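Local coordinates for protein GTN Reductase (Agrobacterium tumefaciens, PDB 5N6G) that binds flavin mononucleotide and probably reduces activated carbon-carbon double bonds with NADH or NADPH as electron donor, as an ene-reductase of the Old Yellow Enzyme family, at residues N27-A32 with N36-Y41; P69-R74 with E78-I83; S288-Y293 with G300-N305. All blocks are in the same frame, centred on the assembly; numbering follows the deposited sequence.

Interaction 1: N27-A32 with N36-Y41; sequences NRSPGA and NLNATY
Asn-38, in the first turn of helix 36-43, reaches back to Arg-28 and Ser-29 with its side-chain amide. Its ND2 gives a hydrogen bond to Arg-28 O, 3.1 Å away. The N-H points fairly well at the oxygen (157°), and the oxygen lies near the amide plane. Relative to the carbonyl of Arg-28, the donor sits well above the plane. The other end of the amide accepts a hydrogen bond: Ser-29 OG donates to Asn-38 OD1 at 2.8 Å. This hydroxyl also approaches from above the plane of the C=O it binds. Ser-29 OG stands beside its own backbone N (chi1 -55°), which turns it to the helix. With both ends used, the amide is fixed against a flip. ND2 is also bonded to Tyr-363 OH, and OD1 also takes a bond from Asn-35 N. The loop 27-32 follows the first strand of the eight-stranded beta/alpha barrel of the Old Yellow Enzyme family, and helix 36-43 comes next. The buried amide thus ties this loop to the start of the helix that follows it. Beyond the two bonds there is little packing; Arg-28 CB stays 3.9 Å from Asn-38 ND2. The guanidinium of Arg-28 turns to other partners, Gly-359 O and Thr-354 O. The two bonds are the tight, buried part; on the loose side Pro-30 and Gly-31 are exposed and do not touch the helix segment.

Interaction 2: P69-R74 with E78-I83; sequences PGLYKR and EGWKKI
The indole of Trp-80 is the flat group of this contact. At its edge, near the ring plane, lies Gly-70 O. Pro-69 and Leu-71 come in obliquely from opposite sides of its plane, at different ends of the ring. Pro-69 CG touches the six-membered ring at Trp-80 CZ2, 3.6 Å away. Leu-71 CD2 touches the pyrrole part, 3.6 Å from Trp-80 CD1, and the two side chains cross at about a right angle. Between these two residues in sequence, Gly-70 supplies the polar partner. Trp-80 NE1 donates to Gly-70 O at 3.0 Å. The bond is bent, with an N-H...O angle of 139°. The oxygen is nearly in the indole plane, but the nitrogen stands above the plane of the carbonyl. The one polar atom of the buried ring is therefore satisfied by loop backbone. The indole CG stands beside the backbone N (chi1 -80°), and this directs the ring from the helix to the loop. Phe-172 meets Trp-80 edge-to-face, and Thr-53 and Thr-56 of strand 50-57 also touch it. At the exposed end, Glu-78 N donates to Arg-74 O at 3.0 Å, a normal turn of helix. Arg-74 sends its guanidinium to a salt bridge with Glu-169. Lys-73 is the N-cap residue of helix 74-89. The tryptophan thus pins the loop after strand 50-57 to the helix that it leads into, the second strand-loop-helix step of the beta/alpha barrel.

Interaction 3: S288-Y293 with G300-N305; sequences SFKAAY and GLWIAN. With FMN (flavin mononucleotide), chain B.
Helix 286-295 and strand 301-305 are the last two parts of a beta-alpha-beta unit that begins with strand 263-267, in the TIM-barrel fold of Old Yellow Enzymes. The helix lies on the outside of the barrel. The two short segments run nearly antiparallel, at 159°, with their axes 11.2 Å apart. Trp-302 lies between them. Its CG is anti to the backbone N (chi1 -167°), and its CB leaves the strand toward the helix. The extended chain of Lys-290 lies over one face of the indole. Lys-290 CG makes a CH-pi contact, 3.9 Å from the centroid of the six-membered ring of Trp-302. The lysine NZ goes on to Lys-321 O. Phe-289 takes the edge of Trp-302 against its face in an offset edge-to-face pair, with Phe-289 CE2 3.8 Å from Trp-302 CH2. Tyr-293 completes the aromatic cluster. Its CD2 lies 3.7 Å from Trp-302 CZ3, and the two rings are oblique. The hydroxyl of Tyr-293 reaches past the indole to the loop before the strand. There Gly-300 N donates to Tyr-293 OH at 2.9 Å, near the plane of the phenol ring. At the far end of the strand, Asn-305 enters the flavin site. Its ND2 donates to FMN O5' at 3.0 Å and also to Ala-326 O. The FMN ribityl hydroxyl O3' donates to Asn-305 OD1 at 2.6 Å.

All three contacts are mainly buried; only interaction 2 has well-exposed touching residues, Arg-74 and Glu-78. Interactions 1 and 2 are neighbours, with centres 10 Å apart. They touch through Lys-73 NZ, which probably bonds Gly-31 O, and through the backbone of Ala-32 and Gly-70. Each joins a loop after a barrel strand to the following helix. Interaction 3 is about 31 to 32 Å from both, between centres, across the chain's centre. It packs a helix on a strand instead. The chemistry follows the place. An asparagine amide grips backbone and hydroxyl in interaction 1. An indole combines one bond with apolar contact in interaction 2. Aromatic packing dominates interaction 3, the only one of the three with a residue bonded to the flavin.

Interaction 1: N27-A32 with N36-Y41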
loop_
_atom_site.group_PDB
_atom_site.type_symbol
_atom_site.label_atom_id
_atom_site.label_comp_id
_atom_site.label_asym_id
_atom_site.label_seq_id
_atom_site.Cartn_x
_atom_site.Cartn_y
_atom_site.Cartn_z
ATOM N N ASN A 27 9.072 6.846 -7.712
ATOM C CA ASN A 27 9.984 7.971 -7.431
ATOM C C ASN A 27 10.124 8.944 -8.601
ATOM O O ASN A 27 11.233 9.355 -8.984
ATOM C CB ASN A 27 11.362 7.456 -7.029
ATOM C CG ASN A 27 11.290 6.389 -5.982
ATOM O OD1 ASN A 27 11.304 5.203 -6.306
ATOM N ND2 ASN A 27 11.216 6.792 -4.718
ATOM N N ARG A 28 8.984 9.350 -9.141
ATOM C CA ARG A 28 8.960 10.254 -10.277
ATOM C C ARG A 28 8.134 11.499 -9.986
ATOM O O ARG A 28 7.555 12.093 -10.897
ATOM C CB ARG A 28 8.448 9.514 -11.502
ATOM C CG ARG A 28 9.562 8.668 -12.127
ATOM C CD ARG A 28 8.966 7.737 -13.098
ATOM N NE ARG A 28 9.860 7.048 -14.028
ATOM C CZ ARG A 28 10.378 5.839 -13.821
ATOM N NH1 ARG A 28 10.184 5.212 -12.685
ATOM N NH2 ARG A 28 11.057 5.238 -14.777
ATOM N N SER A 29 8.095 11.928 -8.719
ATOM C CA SER A 29 7.347 13.118 -8.309
ATOM C C SER A 29 8.217 14.046 -7.459
ATOM O O SER A 29 8.023 14.159 -6.245
ATOM C CB SER A 29 6.080 12.710 -7.556
ATOM O OG SER A 29 5.297 11.824 -8.345
ATOM N N PRO A 30 9.162 14.746 -8.083
ATOM C CA PRO A 30 9.990 15.701 -7.339
ATOM C C PRO A 30 9.150 16.698 -6.556
ATOM O O PRO A 30 8.110 17.185 -7.019
ATOM C CB PRO A 30 10.810 16.387 -8.439
ATOM C CG PRO A 30 10.844 15.402 -9.551
ATOM C CD PRO A 30 9.549 14.673 -9.502
ATOM N N GLY A 31 9.622 17.014 -5.354
ATOM C CA GLY A 31 8.935 17.946 -4.493
ATOM C C GLY A 31 7.704 17.384 -3.844
ATOM O O GLY A 31 6.942 18.146 -3.238
ATOM N N ALA A 32 7.465 16.077 -3.986
ATOM C CA ALA A 32 6.313 15.416 -3.381
ATOM C C ALA A 32 4.998 15.861 -4.015
ATOM O O ALA A 32 3.946 15.821 -3.364
ATOM C CB ALA A 32 6.268 15.652 -1.864
ATOM N N ASN A 36 2.549 16.156 -14.636
ATOM C CA ASN A 36 1.788 15.741 -15.818
ATOM C C ASN A 36 2.202 14.358 -16.311
ATOM O O ASN A 36 1.362 13.594 -16.814
ATOM C CB ASN A 36 1.973 16.752 -16.940
ATOM C CG ASN A 36 1.267 18.041 -16.670
ATOM O OD1 ASN A 36 0.443 18.126 -15.769
ATOM N ND2 ASN A 36 1.562 19.047 -17.470
ATOM N N LEU A 37 3.488 14.023 -16.196
ATOM C CA LEU A 37 3.933 12.675 -16.572
ATOM C C LEU A 37 3.274 11.613 -15.700
ATOM O O LEU A 37 2.843 10.560 -16.199
ATOM C CB LEU A 37 5.460 12.577 -16.481
ATOM C CG LEU A 37 6.072 11.305 -17.090
ATOM C CD1 LEU A 37 5.914 11.286 -18.584
ATOM C CD2 LEU A 37 7.544 11.202 -16.706
ATOM N N ASN A 38 3.172 11.875 -14.395
ATOM C CA ASN A 38 2.469 10.972 -13.494
ATOM C C ASN A 38 1.029 10.774 -13.947
ATOM O O ASN A 38 0.481 9.660 -13.861
ATOM C CB ASN A 38 2.464 11.524 -12.064
ATOM C CG ASN A 38 3.848 11.757 -11.463
ATOM O OD1 ASN A 38 4.022 12.668 -10.639
ATOM N ND2 ASN A 38 4.817 10.947 -11.827
ATOM N N ALA A 39 0.396 11.850 -14.436
ATOM C CA ALA A 39 -0.986 11.740 -14.887
ATOM C C ALA A 39 -1.092 10.847 -16.109
ATOM O O ALA A 39 -2.000 10.015 -16.198
ATOM C CB ALA A 39 -1.575 13.118 -15.178
ATOM N N THR A 40 -0.165 10.981 -17.049
ATOM C CA THR A 40 -0.190 10.103 -18.212
ATOM C C THR A 40 -0.077 8.646 -17.783
ATOM O O THR A 40 -0.808 7.780 -18.271
ATOM C CB THR A 40 0.951 10.486 -19.150
ATOM O OG1 THR A 40 0.729 11.832 -19.569
ATOM C CG2 THR A 40 1.041 9.557 -20.375
ATOM N N TYR A 41 0.854 8.368 -16.878
ATOM C CA TYR A 41 1.107 7.006 -16.419
ATOM C C TYR A 41 -0.149 6.359 -15.862
ATOM O O TYR A 41 -0.477 5.215 -16.211
ATOM C CB TYR A 41 2.202 7.046 -15.362
ATOM C CG TYR A 41 2.419 5.824 -14.498
ATOM C CD1 TYR A 41 3.020 4.682 -15.000
ATOM C CD2 TYR A 41 2.103 5.851 -13.144
ATOM C CE1 TYR A 41 3.263 3.588 -14.174
ATOM C CE2 TYR A 41 2.353 4.770 -12.320
ATOM C CZ TYR A 41 2.944 3.646 -12.856
ATOM O OH TYR A 41 3.219 2.589 -12.036
#

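Interaction 2: P69-R74 with E78-I83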
loop_
_atom_site.group_PDB
_atom_site.type_symbol
_atom_site.label_atom_id
_atom_site.label_comp_id
_atom_site.label_asym_id
_atom_site.label_seq_id
_atom_site.Cartn_x
_atom_site.Cartn_y
_atom_site.Cartn_z
ATOM N N PRO A 69 5.324 11.250 -4.281
ATOM C CA PRO A 69 4.238 12.225 -4.142
ATOM C C PRO A 69 3.539 12.035 -2.808
ATOM O O PRO A 69 3.318 10.912 -2.364
ATOM C CB PRO A 69 3.303 11.874 -5.303
ATOM C CG PRO A 69 3.482 10.417 -5.447
ATOM C CD PRO A 69 4.951 10.166 -5.202
ATOM N N GLY A 70 3.177 13.147 -2.167
ATOM C CA GLY A 70 2.472 13.115 -0.906
ATOM C C GLY A 70 1.055 13.667 -0.971
ATOM O O GLY A 70 0.531 14.001 -2.032
ATOM N N LEU A 71 0.431 13.757 0.214
ATOM C CA LEU A 71 -0.892 14.346 0.373
ATOM C C LEU A 71 -0.880 15.536 1.327
ATOM O O LEU A 71 -1.929 15.914 1.846
ATOM C CB LEU A 71 -1.878 13.284 0.857
ATOM C CG LEU A 71 -2.318 12.340 -0.255
ATOM C CD1 LEU A 71 -3.027 11.135 0.356
ATOM C CD2 LEU A 71 -3.207 13.050 -1.256
ATOM N N TYR A 72 0.280 16.156 1.549
ATOM C CA TYR A 72 0.412 17.170 2.600
ATOM C C TYR A 72 0.770 18.557 2.073
ATOM O O TYR A 72 0.999 19.484 2.874
ATOM C CB TYR A 72 1.438 16.695 3.639
ATOM C CG TYR A 72 2.797 16.321 3.084
ATOM C CD1 TYR A 72 3.789 17.285 2.901
ATOM C CD2 TYR A 72 3.080 15.013 2.717
ATOM C CE1 TYR A 72 5.040 16.942 2.403
ATOM C CE2 TYR A 72 4.309 14.660 2.204
ATOM C CZ TYR A 72 5.285 15.613 2.042
ATOM O OH TYR A 72 6.516 15.258 1.528
ATOM N N LYS A 73 0.802 18.750 0.764
ATOM C CA LYS A 73 0.937 20.065 0.149
ATOM C C LYS A 73 -0.292 20.352 -0.694
ATOM O O LYS A 73 -0.837 19.435 -1.319
ATOM C CB LYS A 73 2.192 20.141 -0.744
ATOM C CG LYS A 73 3.513 19.939 -0.031
ATOM C CD LYS A 73 4.676 20.029 -1.015
ATOM C CE LYS A 73 6.017 19.871 -0.314
ATOM N NZ LYS A 73 7.143 20.141 -1.243
ATOM N N ARG A 74 -0.725 21.622 -0.719
ATOM C CA ARG A 74 -1.850 21.995 -1.569
ATOM C C ARG A 74 -1.558 21.661 -3.017
ATOM O O ARG A 74 -2.441 21.197 -3.747
ATOM C CB ARG A 74 -2.163 23.493 -1.458
ATOM C CG ARG A 74 -2.535 23.957 -0.076
ATOM C CD ARG A 74 -3.803 23.278 0.423
ATOM N NE ARG A 74 -4.944 23.465 -0.463
ATOM C CZ ARG A 74 -6.039 22.711 -0.417
ATOM N NH1 ARG A 74 -6.135 21.716 0.456
ATOM N NH2 ARG A 74 -7.037 22.942 -1.248
ATOM N N GLU A 78 -3.645 19.269 -5.747
ATOM C CA GLU A 78 -3.995 19.696 -7.096
ATOM C C GLU A 78 -3.437 18.734 -8.133
ATOM O O GLU A 78 -4.119 18.383 -9.095
ATOM C CB GLU A 78 -3.472 21.117 -7.349
ATOM C CG GLU A 78 -3.747 21.626 -8.755
ATOM C CD GLU A 78 -5.235 21.754 -9.058
ATOM O OE1 GLU A 78 -6.038 21.837 -8.103
ATOM O OE2 GLU A 78 -5.600 21.768 -10.254
ATOM N N GLY A 79 -2.187 18.297 -7.954
ATOM C CA GLY A 79 -1.615 17.340 -8.888
ATOM C C GLY A 79 -2.359 16.021 -8.896
ATOM O O GLY A 79 -2.569 15.418 -9.950
ATOM N N TRP A 80 -2.755 15.535 -7.716
ATOM C CA TRP A 80 -3.555 14.320 -7.672
ATOM C C TRP A 80 -4.927 14.507 -8.308
ATOM O O TRP A 80 -5.482 13.553 -8.892
ATOM C CB TRP A 80 -3.720 13.856 -6.241
ATOM C CG TRP A 80 -2.558 13.120 -5.662
ATOM C CD1 TRP A 80 -1.864 13.460 -4.536
ATOM C CD2 TRP A 80 -1.979 11.889 -6.131
ATOM N NE1 TRP A 80 -0.896 12.527 -4.274
ATOM C CE2 TRP A 80 -0.932 11.558 -5.241
ATOM C CE3 TRP A 80 -2.238 11.043 -7.211
ATOM C CZ2 TRP A 80 -0.149 10.411 -5.395
ATOM C CZ3 TRP A 80 -1.429 9.902 -7.372
ATOM C CH2 TRP A 80 -0.411 9.607 -6.464
ATOM N N LYS A 81 -5.517 15.701 -8.180
ATOM C CA LYS A 81 -6.824 15.929 -8.783
ATOM C C LYS A 81 -6.769 15.756 -10.295
ATOM O O LYS A 81 -7.708 15.233 -10.899
ATOM C CB LYS A 81 -7.337 17.318 -8.397
ATOM C CG LYS A 81 -8.742 17.638 -8.880
ATOM C CD LYS A 81 -9.788 16.751 -8.204
ATOM C CE LYS A 81 -11.210 17.162 -8.582
ATOM N NZ LYS A 81 -12.225 16.299 -7.923
ATOM N N LYS A 82 -5.684 16.183 -10.931
ATOM C CA LYS A 82 -5.555 15.952 -12.368
ATOM C C LYS A 82 -5.544 14.459 -12.678
ATOM O O LYS A 82 -6.137 14.018 -13.673
ATOM C CB LYS A 82 -4.286 16.624 -12.890
ATOM C CG LYS A 82 -4.137 16.571 -14.397
ATOM C CD LYS A 82 -2.766 17.080 -14.835
ATOM C CE LYS A 82 -2.743 17.401 -16.322
ATOM N NZ LYS A 82 -2.739 18.878 -16.573
ATOM N N ILE A 83 -4.880 13.669 -11.827
ATOM C CA ILE A 83 -4.780 12.226 -12.020
ATOM C C ILE A 83 -6.138 11.552 -11.829
ATOM O O ILE A 83 -6.560 10.736 -12.659
ATOM C CB ILE A 83 -3.720 11.644 -11.073
ATOM C CG1 ILE A 83 -2.335 12.097 -11.541
ATOM C CG2 ILE A 83 -3.832 10.118 -11.007
ATOM C CD1 ILE A 83 -1.247 11.807 -10.592
#

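Interaction 3: S288-Y293 with G300-N305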
loop_
_atom_site.group_PDB
_atom_site.type_symbol
_atom_site.label_atom_id
_atom_site.label_comp_id
_atom_site.label_asym_id
_atom_site.label_seq_id
_atom_site.Cartn_x
_atom_site.Cartn_y
_atom_site.Cartn_z
ATOM N N SER A 288 -7.266 -19.837 6.597
ATOM C CA SER A 288 -7.675 -19.593 7.979
ATOM C C SER A 288 -7.768 -18.098 8.249
ATOM O O SER A 288 -8.675 -17.618 8.950
ATOM C CB SER A 288 -6.656 -20.248 8.922
ATOM O OG SER A 288 -6.865 -19.860 10.271
ATOM N N PHE A 289 -6.821 -17.356 7.691
ATOM C CA PHE A 289 -6.781 -15.903 7.795
ATOM C C PHE A 289 -8.020 -15.273 7.169
ATOM O O PHE A 289 -8.696 -14.439 7.794
ATOM C CB PHE A 289 -5.481 -15.443 7.124
ATOM C CG PHE A 289 -5.257 -13.970 7.054
ATOM C CD1 PHE A 289 -5.247 -13.168 8.193
ATOM C CD2 PHE A 289 -4.983 -13.376 5.827
ATOM C CE1 PHE A 289 -4.991 -11.813 8.096
ATOM C CE2 PHE A 289 -4.734 -12.031 5.726
ATOM C CZ PHE A 289 -4.736 -11.244 6.857
ATOM N N LYS A 290 -8.353 -15.679 5.939
ATOM C CA LYS A 290 -9.557 -15.164 5.303
ATOM C C LYS A 290 -10.802 -15.567 6.075
ATOM O O LYS A 290 -11.739 -14.770 6.211
ATOM C CB LYS A 290 -9.666 -15.664 3.865
ATOM C CG LYS A 290 -10.871 -15.090 3.139
ATOM C CD LYS A 290 -10.923 -15.565 1.707
ATOM C CE LYS A 290 -12.083 -14.897 0.974
ATOM N NZ LYS A 290 -12.390 -15.565 -0.311
ATOM N N ALA A 291 -10.832 -16.797 6.596
ATOM C CA ALA A 291 -11.998 -17.221 7.366
ATOM C C ALA A 291 -12.157 -16.411 8.640
ATOM O O ALA A 291 -13.289 -16.175 9.081
ATOM C CB ALA A 291 -11.918 -18.703 7.699
ATOM N N ALA A 292 -11.045 -15.961 9.244
ATOM C CA ALA A 292 -11.153 -15.142 10.453
ATOM C C ALA A 292 -11.849 -13.825 10.137
ATOM O O ALA A 292 -12.625 -13.307 10.944
ATOM C CB ALA A 292 -9.771 -14.891 11.035
ATOM N N TYR A 293 -11.587 -13.284 8.952
ATOM C CA TYR A 293 -12.249 -12.059 8.533
ATOM C C TYR A 293 -13.724 -12.319 8.254
ATOM O O TYR A 293 -14.601 -11.609 8.766
ATOM C CB TYR A 293 -11.560 -11.498 7.293
ATOM C CG TYR A 293 -12.175 -10.232 6.757
ATOM C CD1 TYR A 293 -12.146 -9.042 7.497
ATOM C CD2 TYR A 293 -12.757 -10.206 5.513
ATOM C CE1 TYR A 293 -12.691 -7.888 7.001
ATOM C CE2 TYR A 293 -13.311 -9.034 5.001
ATOM C CZ TYR A 293 -13.272 -7.885 5.751
ATOM O OH TYR A 293 -13.840 -6.730 5.249
ATOM N N GLY A 300 -15.780 -6.987 3.135
ATOM C CA GLY A 300 -14.939 -6.284 2.195
ATOM C C GLY A 300 -14.503 -7.185 1.061
ATOM O O GLY A 300 -14.461 -8.407 1.174
ATOM N N LEU A 301 -14.144 -6.548 -0.041
ATOM C CA LEU A 301 -13.594 -7.271 -1.178
ATOM C C LEU A 301 -12.221 -7.824 -0.803
ATOM O O LEU A 301 -11.374 -7.103 -0.262
ATOM C CB LEU A 301 -13.478 -6.326 -2.380
ATOM C CG LEU A 301 -13.234 -6.997 -3.722
ATOM C CD1 LEU A 301 -14.496 -7.679 -4.192
ATOM C CD2 LEU A 301 -12.754 -5.976 -4.747
ATOM N N TRP A 302 -11.999 -9.102 -1.073
ATOM C CA TRP A 302 -10.760 -9.772 -0.702
ATOM C C TRP A 302 -9.840 -9.767 -1.924
ATOM O O TRP A 302 -10.057 -10.537 -2.876
ATOM C CB TRP A 302 -11.036 -11.200 -0.239
ATOM C CG TRP A 302 -9.871 -11.830 0.433
ATOM C CD1 TRP A 302 -8.931 -12.645 -0.142
ATOM C CD2 TRP A 302 -9.492 -11.692 1.809
ATOM N NE1 TRP A 302 -7.995 -13.017 0.793
ATOM C CE2 TRP A 302 -8.318 -12.449 1.998
ATOM C CE3 TRP A 302 -10.041 -11.017 2.903
ATOM C CZ2 TRP A 302 -7.698 -12.565 3.237
ATOM C CZ3 TRP A 302 -9.407 -11.097 4.113
ATOM C CH2 TRP A 302 -8.247 -11.858 4.275
ATOM N N ILE A 303 -8.811 -8.923 -1.877
ATOM C CA ILE A 303 -7.908 -8.683 -2.996
ATOM C C ILE A 303 -6.589 -9.346 -2.657
ATOM O O ILE A 303 -6.000 -9.052 -1.618
ATOM C CB ILE A 303 -7.678 -7.182 -3.253
ATOM C CG1 ILE A 303 -8.996 -6.424 -3.430
ATOM C CG2 ILE A 303 -6.733 -7.028 -4.431
ATOM C CD1 ILE A 303 -8.803 -4.896 -3.530
ATOM N N ALA A 304 -6.112 -10.211 -3.529
ATOM C CA ALA A 304 -4.881 -10.938 -3.274
ATOM C C ALA A 304 -3.802 -10.488 -4.238
ATOM O O ALA A 304 -4.085 -10.097 -5.365
ATOM C CB ALA A 304 -5.072 -12.445 -3.425
ATOM N N ASN A 305 -2.562 -10.585 -3.773
ATOM C CA ASN A 305 -1.397 -10.160 -4.519
ATOM C C ASN A 305 -0.232 -11.089 -4.240
ATOM O O ASN A 305 -0.169 -11.733 -3.187
ATOM C CB ASN A 305 -0.988 -8.740 -4.127
ATOM C CG ASN A 305 0.366 -8.376 -4.651
ATOM O OD1 ASN A 305 1.365 -8.431 -3.934
ATOM N ND2 ASN A 305 0.422 -8.020 -5.923
HETATM N N1 FMN B . 3.902 -2.243 -2.327
HETATM C C2 FMN B . 3.193 -1.301 -1.623
HETATM O O2 FMN B . 2.357 -1.623 -0.750
HETATM N N3 FMN B . 3.381 0.036 -1.902
HETATM C C4 FMN B . 4.273 0.553 -2.822
HETATM O O4 FMN B . 4.330 1.766 -3.028
HETATM C C4A FMN B . 5.039 -0.444 -3.537
HETATM N N5 FMN B . 5.882 -0.038 -4.452
HETATM C C5A FMN B . 6.488 -1.002 -5.238
HETATM C C6 FMN B . 7.297 -0.585 -6.289
HETATM C C7 FMN B . 7.837 -1.503 -7.179
HETATM C C7M FMN B . 8.682 -0.999 -8.322
HETATM C C8 FMN B . 7.578 -2.869 -7.017
HETATM C C8M FMN B . 8.094 -3.884 -8.000
HETATM C C9 FMN B . 6.787 -3.296 -5.953
HETATM C C9A FMN B . 6.235 -2.368 -5.071
HETATM N N10 FMN B . 5.339 -2.760 -4.053
HETATM C C10 FMN B . 4.747 -1.825 -3.250
HETATM C "C1'" FMN B . 4.916 -4.167 -3.999
HETATM C "C2'" FMN B . 3.863 -4.459 -5.060
HETATM O "O2'" FMN B . 2.656 -3.738 -4.788
HETATM C "C3'" FMN B . 3.531 -5.947 -5.184
HETATM O "O3'" FMN B . 3.124 -6.452 -3.914
HETATM C "C4'" FMN B . 4.696 -6.795 -5.690
HETATM O "O4'" FMN B . 5.224 -6.239 -6.897
HETATM C "C5'" FMN B . 4.308 -8.249 -5.886
HETATM O "O5'" FMN B . 3.284 -8.365 -6.895
HETATM P P FMN B . 3.545 -8.874 -8.415
HETATM O O1P FMN B . 4.047 -10.296 -8.283
HETATM O O2P FMN B . 4.625 -7.959 -8.967
HETATM O O3P FMN B . 2.225 -8.741 -9.082
#